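Long-range contact in fructosyl amine:oxygen oxidoreductase (Neosartorya fumigata, PDB 4WCT), which catalyses, probably, the oxidative cleavage of fructosyl amines (Amadori products) with a bound FAD cofactor, releasing the amine from the sugar: residues A[272-286]-A[337-349]. Numbering follows the deposited sequence.
Sequences YRNLPVLFNIAKGFF and RDFLHDTMPHLAD
Met-344 lays its terminal methyl over the ring of Phe-286: CE sits 3.5 Å from the ring centroid and only 5° off the normal, a CH-pi contact. A bend at chi3 sets SD near the same face, and Met-344 SD also lies at the edge of the other ring, 4.0 Å from Tyr-272 CE2, so one sulfur makes two Met-aromatic contacts. Beyond it, His-346 NE2 donates to Tyr-272 OH (2.9 Å, 155° at the hydrogen); the hydroxyl lies nearly in the imidazole plane, and ND1, hydrogen-bonded to Thr-161 OG1, helps fix the ring's rotation.

Phe-339, its CG anti to the backbone N, reaches from helix 330-343 against the hairpin. Phe-285 N sits over the rim of one face and Thr-343 CG2 over the rim of the opposite face, while Phe-286 CD2 comes to the edge, 3.9 Å from Phe-339 CE2. Thr-343 CG2 also touches Leu-278 CD2 (3.8 Å). At the partly exposed end, Lys-283 NZ forms a salt bridge to Asp-338, hydrogen-bonding to the syn lone pair of OD2 at 2.6 Å. Asp-342 OD2, which accepts a hydrogen bond from Trp-167 NE1, lies 4.0 Å from Lys-283 NZ, beyond a salt bridge, and probably adds to the attraction.

The strand 284-286 and helix 337-343 axes cross at -67°, 8.7 Å apart: a helix packed steeply across a beta hairpin with a classic bulge (Lys-283 and Gly-284 facing Asn-280), in the mixed sheet of an FAD-dependent oxidoreductase, where Phe-285 points away from the helix and its side chain approaches the FAD.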
ATOM      1  N   TYR A 272      11.815 -14.291  17.952  1.00 11.16           N
ATOM      2  CA  TYR A 272      11.516 -13.526  16.748  1.00 10.45           C
ATOM      3  C   TYR A 272      10.892 -12.182  17.121  1.00 13.50           C
ATOM      4  O   TYR A 272       9.749 -11.899  16.779  1.00 13.65           O
ATOM      5  CB  TYR A 272      10.560 -14.292  15.821  1.00 10.88           C
ATOM      6  CG  TYR A 272      11.141 -15.534  15.155  1.00  9.78           C
ATOM      7  CD1 TYR A 272      11.248 -16.726  15.861  1.00 10.92           C
ATOM      8  CD2 TYR A 272      11.368 -15.566  13.773  1.00 10.95           C
ATOM      9  CE1 TYR A 272      11.732 -17.854  15.274  1.00 11.90           C
ATOM     10  CE2 TYR A 272      11.871 -16.701  13.164  1.00 11.43           C
ATOM     11  CZ  TYR A 272      12.058 -17.836  13.915  1.00 13.93           C
ATOM     12  OH  TYR A 272      12.489 -19.005  13.333  1.00 15.80           O
ATOM     13  N   ARG A 273      11.641 -11.386  17.864  1.00 12.03           N
ATOM     14  CA  ARG A 273      11.118 -10.146  18.421  1.00 14.67           C
ATOM     15  C   ARG A 273      12.016  -8.976  18.094  1.00 12.74           C
ATOM     16  O   ARG A 273      13.258  -9.092  18.067  1.00 12.99           O
ATOM     17  CB  ARG A 273      10.992 -10.253  19.935  1.00 21.77           C
ATOM     18  CG  ARG A 273       9.851 -11.109  20.411  1.00 29.29           C
ATOM     19  CD  ARG A 273      10.042 -11.408  21.895  1.00 38.69           C
ATOM     20  NE  ARG A 273       8.946 -12.191  22.451  1.00 49.25           N
ATOM     21  CZ  ARG A 273       8.921 -12.664  23.692  1.00 49.60           C
ATOM     22  NH1 ARG A 273       9.955 -12.468  24.494  1.00 62.38           N
ATOM     23  NH2 ARG A 273       7.880 -13.371  24.113  1.00 53.33           N
ATOM     24  N   ASN A 274      11.402  -7.834  17.790  0.50 11.57           N
ATOM     25  CA  ASN A 274      12.136  -6.614  17.520  0.50 13.89           C
ATOM     26  C   ASN A 274      13.016  -6.706  16.267  0.50 11.65           C
ATOM     27  O   ASN A 274      14.121  -6.141  16.226  0.50 11.61           O
ATOM     28  CB  ASN A 274      13.016  -6.250  18.718  0.50 18.05           C
ATOM     29  CG  ASN A 274      13.221  -4.757  18.855  0.50 21.80           C
ATOM     30  OD1 ASN A 274      12.352  -3.969  18.494  0.50 29.67           O
ATOM     31  ND2 ASN A 274      14.366  -4.363  19.389  0.50 26.57           N
ATOM     32  N   LEU A 275      12.494  -7.340  15.220  1.00  8.21           N
ATOM     33  CA  LEU A 275      13.284  -7.682  14.069  1.00  8.45           C
ATOM     34  C   LEU A 275      13.287  -6.562  13.032  1.00  8.50           C
ATOM     35  O   LEU A 275      12.222  -6.059  12.687  1.00  8.86           O
ATOM     36  CB  LEU A 275      12.718  -8.951  13.416  1.00  8.11           C
ATOM     37  CG  LEU A 275      12.671 -10.233  14.266  1.00  7.83           C
ATOM     38  CD1 LEU A 275      12.171 -11.400  13.445  1.00  8.98           C
ATOM     39  CD2 LEU A 275      14.026 -10.555  14.893  1.00  9.49           C
ATOM     40  N   PRO A 276      14.461  -6.199  12.514  1.00  7.69           N
ATOM     41  CA  PRO A 276      14.410  -5.335  11.348  1.00  8.09           C
ATOM     42  C   PRO A 276      13.704  -6.047  10.195  1.00  9.76           C
ATOM     43  O   PRO A 276      13.755  -7.283  10.084  1.00  8.96           O
ATOM     44  CB  PRO A 276      15.866  -5.099  11.006  1.00  8.57           C
ATOM     45  CG  PRO A 276      16.578  -6.276  11.557  1.00 11.03           C
ATOM     46  CD  PRO A 276      15.828  -6.661  12.798  1.00  9.42           C
ATOM     47  N   VAL A 277      13.074  -5.271   9.320  1.00  8.77           N
ATOM     48  CA  VAL A 277      12.516  -5.851   8.090  1.00  9.02           C
ATOM     49  C   VAL A 277      13.677  -6.364   7.260  1.00  9.41           C
ATOM     50  O   VAL A 277      14.659  -5.650   7.092  1.00 10.82           O
ATOM     51  CB  VAL A 277      11.737  -4.780   7.314  1.00 11.60           C
ATOM     52  CG1 VAL A 277      11.205  -5.320   5.988  1.00 12.88           C
ATOM     53  CG2 VAL A 277      10.592  -4.236   8.174  1.00 12.19           C
ATOM     54  N   LEU A 278      13.574  -7.588   6.735  1.00  8.96           N
ATOM     55  CA  LEU A 278      14.574  -8.069   5.796  1.00  8.31           C
ATOM     56  C   LEU A 278      13.956  -8.154   4.405  1.00  8.59           C
ATOM     57  O   LEU A 278      13.041  -8.959   4.200  1.00  8.49           O
ATOM     58  CB  LEU A 278      15.063  -9.442   6.218  1.00  7.82           C
ATOM     59  CG  LEU A 278      15.990 -10.169   5.248  1.00  8.76           C
ATOM     60  CD1 LEU A 278      17.347  -9.470   5.119  1.00 10.41           C
ATOM     61  CD2 LEU A 278      16.201 -11.593   5.719  1.00 11.23           C
ATOM     62  N   PHE A 279      14.523  -7.413   3.454  1.00  7.47           N
ATOM     63  CA  PHE A 279      14.001  -7.300   2.088  1.00  8.38           C
ATOM     64  C   PHE A 279      15.116  -7.559   1.075  1.00  9.14           C
ATOM     65  O   PHE A 279      16.125  -6.880   1.093  1.00  9.96           O
ATOM     66  CB  PHE A 279      13.434  -5.889   1.910  1.00  9.74           C
ATOM     67  CG  PHE A 279      12.892  -5.597   0.529  1.00 10.96           C
ATOM     68  CD1 PHE A 279      12.215  -6.559  -0.204  1.00 11.17           C
ATOM     69  CD2 PHE A 279      12.988  -4.323   0.028  1.00 13.93           C
ATOM     70  CE1 PHE A 279      11.578  -6.228  -1.408  1.00 14.97           C
ATOM     71  CE2 PHE A 279      12.376  -3.978  -1.181  1.00 14.97           C
ATOM     72  CZ  PHE A 279      11.646  -4.925  -1.875  1.00 14.77           C
ATOM     73  N   ASN A 280      14.920  -8.547   0.213  1.00  7.40           N
ATOM     74  CA  ASN A 280      15.706  -8.728  -0.992  1.00  8.02           C
ATOM     75  C   ASN A 280      14.837  -8.347  -2.187  1.00  8.69           C
ATOM     76  O   ASN A 280      13.738  -8.910  -2.385  1.00  8.06           O
ATOM     77  CB  ASN A 280      16.191 -10.182  -1.097  1.00  8.22           C
ATOM     78  CG  ASN A 280      16.904 -10.472  -2.398  1.00  8.67           C
ATOM     79  OD1 ASN A 280      16.516  -9.982  -3.451  1.00  8.56           O
ATOM     80  ND2 ASN A 280      17.849 -11.383  -2.360  1.00 11.70           N
ATOM     81  N   ILE A 281      15.275  -7.331  -2.916  1.00  8.34           N
ATOM     82  CA  ILE A 281      14.436  -6.688  -3.935  1.00  9.13           C
ATOM     83  C   ILE A 281      14.051  -7.607  -5.088  1.00 10.60           C
ATOM     84  O   ILE A 281      13.188  -7.253  -5.886  1.00 11.49           O
ATOM     85  CB  ILE A 281      15.095  -5.414  -4.499  1.00 10.68           C
ATOM     86  CG1 ILE A 281      16.363  -5.769  -5.282  1.00 10.24           C
ATOM     87  CG2 ILE A 281      15.346  -4.416  -3.382  1.00 10.71           C
ATOM     88  CD1 ILE A 281      16.887  -4.585  -6.084  1.00 14.13           C
ATOM     89  N   ALA A 282      14.649  -8.784  -5.189  1.00  9.53           N
ATOM     90  CA  ALA A 282      14.250  -9.732  -6.222  1.00  9.24           C
ATOM     91  C   ALA A 282      13.839 -11.069  -5.654  1.00  8.97           C
ATOM     92  O   ALA A 282      13.761 -12.042  -6.399  1.00  9.84           O
ATOM     93  CB  ALA A 282      15.351  -9.909  -7.262  1.00  9.40           C
ATOM     94  N   LYS A 283      13.576 -11.137  -4.339  1.00  8.01           N
ATOM     95  CA  LYS A 283      13.122 -12.388  -3.724  1.00  8.06           C
ATOM     96  C   LYS A 283      11.936 -12.187  -2.795  1.00  7.92           C
ATOM     97  O   LYS A 283      10.912 -12.850  -2.931  1.00  8.87           O
ATOM     98  CB  LYS A 283      14.225 -13.133  -2.993  1.00  9.15           C
ATOM     99  CG  LYS A 283      15.236 -13.753  -3.950  1.00 10.75           C
ATOM    100  CD  LYS A 283      16.057 -14.824  -3.235  1.00 14.20           C
ATOM    101  CE  LYS A 283      17.089 -15.437  -4.163  1.00 19.49           C
ATOM    102  NZ  LYS A 283      16.456 -16.470  -4.990  1.00 25.43           N
ATOM    103  N   GLY A 284      12.042 -11.243  -1.889  1.00  8.49           N
ATOM    104  CA  GLY A 284      10.887 -10.967  -1.013  1.00  8.47           C
ATOM    105  C   GLY A 284      11.282 -10.322   0.293  1.00  7.77           C
ATOM    106  O   GLY A 284      12.433  -9.940   0.491  1.00  8.51           O
ATOM    107  N   PHE A 285      10.350 -10.354   1.233  1.00  8.59           N
ATOM    108  CA  PHE A 285      10.616  -9.875   2.565  1.00  9.33           C
ATOM    109  C   PHE A 285       9.803 -10.635   3.588  1.00  9.85           C
ATOM    110  O   PHE A 285       8.801 -11.250   3.262  1.00  8.54           O
ATOM    111  CB  PHE A 285      10.391  -8.361   2.687  1.00  9.06           C
ATOM    112  CG  PHE A 285       9.004  -7.889   2.308  1.00 10.72           C
ATOM    113  CD1 PHE A 285       8.782  -7.341   1.049  1.00 11.20           C
ATOM    114  CD2 PHE A 285       7.986  -7.855   3.235  1.00 14.70           C
ATOM    115  CE1 PHE A 285       7.525  -6.841   0.701  1.00 15.35           C
ATOM    116  CE2 PHE A 285       6.730  -7.374   2.885  1.00 15.22           C
ATOM    117  CZ  PHE A 285       6.510  -6.844   1.624  1.00 14.06           C
ATOM    118  N   PHE A 286      10.210 -10.530   4.851  1.00 10.34           N
ATOM    119  CA  PHE A 286       9.372 -11.037   5.942  1.00  8.71           C
ATOM    120  C   PHE A 286       9.378 -10.088   7.091  1.00  9.80           C
ATOM    121  O   PHE A 286      10.301  -9.275   7.218  1.00  9.51           O
ATOM    122  CB  PHE A 286       9.790 -12.436   6.412  1.00  8.47           C
ATOM    123  CG  PHE A 286      10.846 -12.446   7.496  1.00  9.17           C
ATOM    124  CD1 PHE A 286      10.482 -12.595   8.828  1.00 10.02           C
ATOM    125  CD2 PHE A 286      12.169 -12.407   7.181  1.00 10.25           C
ATOM    126  CE1 PHE A 286      11.452 -12.687   9.812  1.00  9.99           C
ATOM    127  CE2 PHE A 286      13.151 -12.468   8.155  1.00 10.56           C
ATOM    128  CZ  PHE A 286      12.788 -12.567   9.479  1.00 10.35           C
ATOM    129  N   ARG A 337       9.028 -19.710  -0.514  1.00  8.97           N
ATOM    130  CA  ARG A 337       9.831 -20.750   0.095  1.00  7.92           C
ATOM    131  C   ARG A 337      11.282 -20.664  -0.335  1.00  9.00           C
ATOM    132  O   ARG A 337      12.181 -20.958   0.451  1.00  9.30           O
ATOM    133  CB  ARG A 337       9.247 -22.126  -0.223  1.00  9.26           C
ATOM    134  CG  ARG A 337       7.902 -22.362   0.415  1.00  9.76           C
ATOM    135  CD  ARG A 337       7.478 -23.790   0.266  1.00 11.09           C
ATOM    136  NE  ARG A 337       6.110 -24.013   0.736  1.00 10.39           N
ATOM    137  CZ  ARG A 337       5.754 -24.082   2.014  1.00 11.06           C
ATOM    138  NH1 ARG A 337       6.667 -24.023   2.967  1.00  9.79           N
ATOM    139  NH2 ARG A 337       4.468 -24.196   2.367  1.00 10.70           N
ATOM    140  N   ASP A 338      11.518 -20.210  -1.563  1.00  8.48           N
ATOM    141  CA  ASP A 338      12.867 -19.902  -2.030  1.00 10.98           C
ATOM    142  C   ASP A 338      13.541 -18.792  -1.186  1.00  9.74           C
ATOM    143  O   ASP A 338      14.680 -18.947  -0.745  1.00 10.36           O
ATOM    144  CB  ASP A 338      12.818 -19.466  -3.492  1.00 12.43           C
ATOM    145  CG  ASP A 338      14.176 -19.009  -4.014  1.00 19.99           C
ATOM    146  OD1 ASP A 338      15.041 -19.874  -4.224  1.00 25.71           O
ATOM    147  OD2 ASP A 338      14.421 -17.782  -4.135  1.00 22.61           O
ATOM    148  N   PHE A 339      12.789 -17.732  -0.873  1.00  8.56           N
ATOM    149  CA  PHE A 339      13.276 -16.688   0.025  1.00  8.57           C
ATOM    150  C   PHE A 339      13.626 -17.291   1.382  1.00  8.75           C
ATOM    151  O   PHE A 339      14.687 -16.999   1.950  1.00  8.57           O
ATOM    152  CB  PHE A 339      12.220 -15.594   0.199  1.00  9.31           C
ATOM    153  CG  PHE A 339      12.543 -14.585   1.261  1.00  8.37           C
ATOM    154  CD1 PHE A 339      13.256 -13.430   0.974  1.00  7.53           C
ATOM    155  CD2 PHE A 339      12.071 -14.758   2.539  1.00  9.83           C
ATOM    156  CE1 PHE A 339      13.544 -12.495   1.956  1.00  7.63           C
ATOM    157  CE2 PHE A 339      12.400 -13.867   3.540  1.00 10.18           C
ATOM    158  CZ  PHE A 339      13.151 -12.718   3.245  1.00  8.91           C
ATOM    159  N   LEU A 340      12.722 -18.107   1.918  1.00  8.71           N
ATOM    160  CA  LEU A 340      12.975 -18.767   3.215  1.00  8.53           C
ATOM    161  C   LEU A 340      14.196 -19.679   3.146  1.00  8.86           C
ATOM    162  O   LEU A 340      14.947 -19.762   4.126  1.00  8.85           O
ATOM    163  CB  LEU A 340      11.769 -19.561   3.673  1.00  8.75           C
ATOM    164  CG  LEU A 340      10.558 -18.713   4.084  1.00  9.52           C
ATOM    165  CD1 LEU A 340       9.416 -19.671   4.316  1.00 11.59           C
ATOM    166  CD2 LEU A 340      10.883 -17.895   5.322  1.00 10.26           C
ATOM    167  N   HIS A 341      14.407 -20.405   2.038  1.00  8.27           N
ATOM    168  CA  HIS A 341      15.575 -21.266   1.975  1.00 11.51           C
ATOM    169  C   HIS A 341      16.882 -20.512   2.135  1.00 10.11           C
ATOM    170  O   HIS A 341      17.799 -20.975   2.828  1.00 10.36           O
ATOM    171  CB  HIS A 341      15.641 -22.121   0.698  1.00 16.27           C
ATOM    172  CG  HIS A 341      16.517 -23.323   0.871  1.00 28.37           C
ATOM    173  ND1 HIS A 341      17.880 -23.267   0.670  1.00 28.03           N
ATOM    174  CD2 HIS A 341      16.285 -24.490   1.526  1.00 37.84           C
ATOM    175  CE1 HIS A 341      18.447 -24.356   1.156  1.00 24.84           C
ATOM    176  NE2 HIS A 341      17.500 -25.122   1.669  1.00 35.10           N
ATOM    177  N   ASP A 342      16.953 -19.314   1.578  1.00  8.39           N
ATOM    178  CA  ASP A 342      18.159 -18.525   1.643  1.00  8.40           C
ATOM    179  C   ASP A 342      18.415 -17.964   3.050  1.00  9.48           C
ATOM    180  O   ASP A 342      19.551 -17.670   3.378  1.00  9.11           O
ATOM    181  CB  ASP A 342      18.081 -17.381   0.647  1.00  9.66           C
ATOM    182  CG  ASP A 342      18.491 -17.774  -0.766  1.00 11.37           C
ATOM    183  OD1 ASP A 342      18.553 -18.991  -1.088  1.00 12.92           O
ATOM    184  OD2 ASP A 342      18.600 -16.835  -1.583  1.00 11.51           O
ATOM    185  N   THR A 343      17.337 -17.710   3.805  1.00  8.09           N
ATOM    186  CA  THR A 343      17.361 -16.867   5.011  1.00  8.81           C
ATOM    187  C   THR A 343      17.107 -17.656   6.295  1.00  9.01           C
ATOM    188  O   THR A 343      17.820 -17.489   7.335  1.00  7.93           O
ATOM    189  CB  THR A 343      16.324 -15.742   4.877  1.00  8.42           C
ATOM    190  OG1 THR A 343      15.017 -16.305   4.677  1.00  8.53           O
ATOM    191  CG2 THR A 343      16.659 -14.825   3.704  1.00  9.74           C
ATOM    192  N   MET A 344      16.043 -18.442   6.244  1.00  7.85           N
ATOM    193  CA  MET A 344      15.492 -19.199   7.365  1.00  7.86           C
ATOM    194  C   MET A 344      15.104 -20.615   6.897  1.00  7.72           C
ATOM    195  O   MET A 344      13.941 -21.000   6.946  1.00  8.05           O
ATOM    196  CB  MET A 344      14.261 -18.470   7.936  1.00  8.67           C
ATOM    197  CG  MET A 344      14.646 -17.135   8.542  1.00  8.30           C
ATOM    198  SD  MET A 344      13.316 -16.286   9.421  1.00 10.17           S
ATOM    199  CE  MET A 344      12.194 -15.943   8.065  1.00 11.12           C
ATOM    200  N   PRO A 345      16.086 -21.420   6.493  1.00  8.39           N
ATOM    201  CA  PRO A 345      15.757 -22.711   5.871  1.00  9.45           C
ATOM    202  C   PRO A 345      15.054 -23.681   6.810  1.00  9.96           C
ATOM    203  O   PRO A 345      14.331 -24.573   6.345  1.00  9.74           O
ATOM    204  CB  PRO A 345      17.132 -23.267   5.440  1.00  9.89           C
ATOM    205  CG  PRO A 345      18.141 -22.427   6.144  1.00  8.91           C
ATOM    206  CD  PRO A 345      17.509 -21.065   6.287  1.00  8.86           C
ATOM    207  N   HIS A 346      15.175 -23.457   8.127  1.00  8.80           N
ATOM    208  CA  HIS A 346      14.443 -24.266   9.079  1.00  9.80           C
ATOM    209  C   HIS A 346      12.933 -24.097   8.974  1.00 10.12           C
ATOM    210  O   HIS A 346      12.176 -24.972   9.454  1.00 10.89           O
ATOM    211  CB  HIS A 346      14.902 -23.989  10.505  1.00 10.22           C
ATOM    212  CG  HIS A 346      14.791 -22.564  10.914  1.00 10.42           C
ATOM    213  ND1 HIS A 346      15.593 -21.579  10.379  1.00 10.38           N
ATOM    214  CD2 HIS A 346      14.008 -21.957  11.835  1.00 11.42           C
ATOM    215  CE1 HIS A 346      15.232 -20.411  10.873  1.00  9.20           C
ATOM    216  NE2 HIS A 346      14.326 -20.620  11.808  1.00 11.04           N
ATOM    217  N   LEU A 347      12.511 -23.001   8.348  1.00  8.33           N
ATOM    218  CA  LEU A 347      11.086 -22.696   8.146  1.00 10.34           C
ATOM    219  C   LEU A 347      10.592 -23.022   6.738  1.00  9.49           C
ATOM    220  O   LEU A 347       9.418 -22.903   6.467  1.00  9.70           O
ATOM    221  CB  LEU A 347      10.812 -21.216   8.436  1.00  9.50           C
ATOM    222  CG  LEU A 347      11.123 -20.762   9.863  1.00 11.44           C
ATOM    223  CD1 LEU A 347      10.762 -19.290   9.999  1.00 10.96           C
ATOM    224  CD2 LEU A 347      10.468 -21.649  10.927  1.00 10.72           C
ATOM    225  N   ALA A 348      11.493 -23.327   5.808  1.00 10.27           N
ATOM    226  CA  ALA A 348      11.138 -23.289   4.401  1.00 10.15           C
ATOM    227  C   ALA A 348      10.109 -24.317   3.966  1.00 12.06           C
ATOM    228  O   ALA A 348       9.531 -24.153   2.882  1.00 12.07           O
ATOM    229  CB  ALA A 348      12.377 -23.414   3.537  1.00 13.09           C
ATOM    230  N   ASP A 349       9.955 -25.399   4.725  1.00 11.84           N
ATOM    231  CA  ASP A 349       8.972 -26.413   4.393  1.00 13.36           C
ATOM    232  C   ASP A 349       7.740 -26.386   5.299  1.00 11.65           C
ATOM    233  O   ASP A 349       6.931 -27.330   5.292  1.00 12.94           O
ATOM    234  CB  ASP A 349       9.609 -27.803   4.411  1.00 16.94           C
ATOM    235  CG  ASP A 349      10.587 -28.019   3.259  1.00 25.18           C
ATOM    236  OD1 ASP A 349      10.287 -27.595   2.124  1.00 32.83           O
ATOM    237  OD2 ASP A 349      11.686 -28.550   3.518  1.00 36.82           O
TER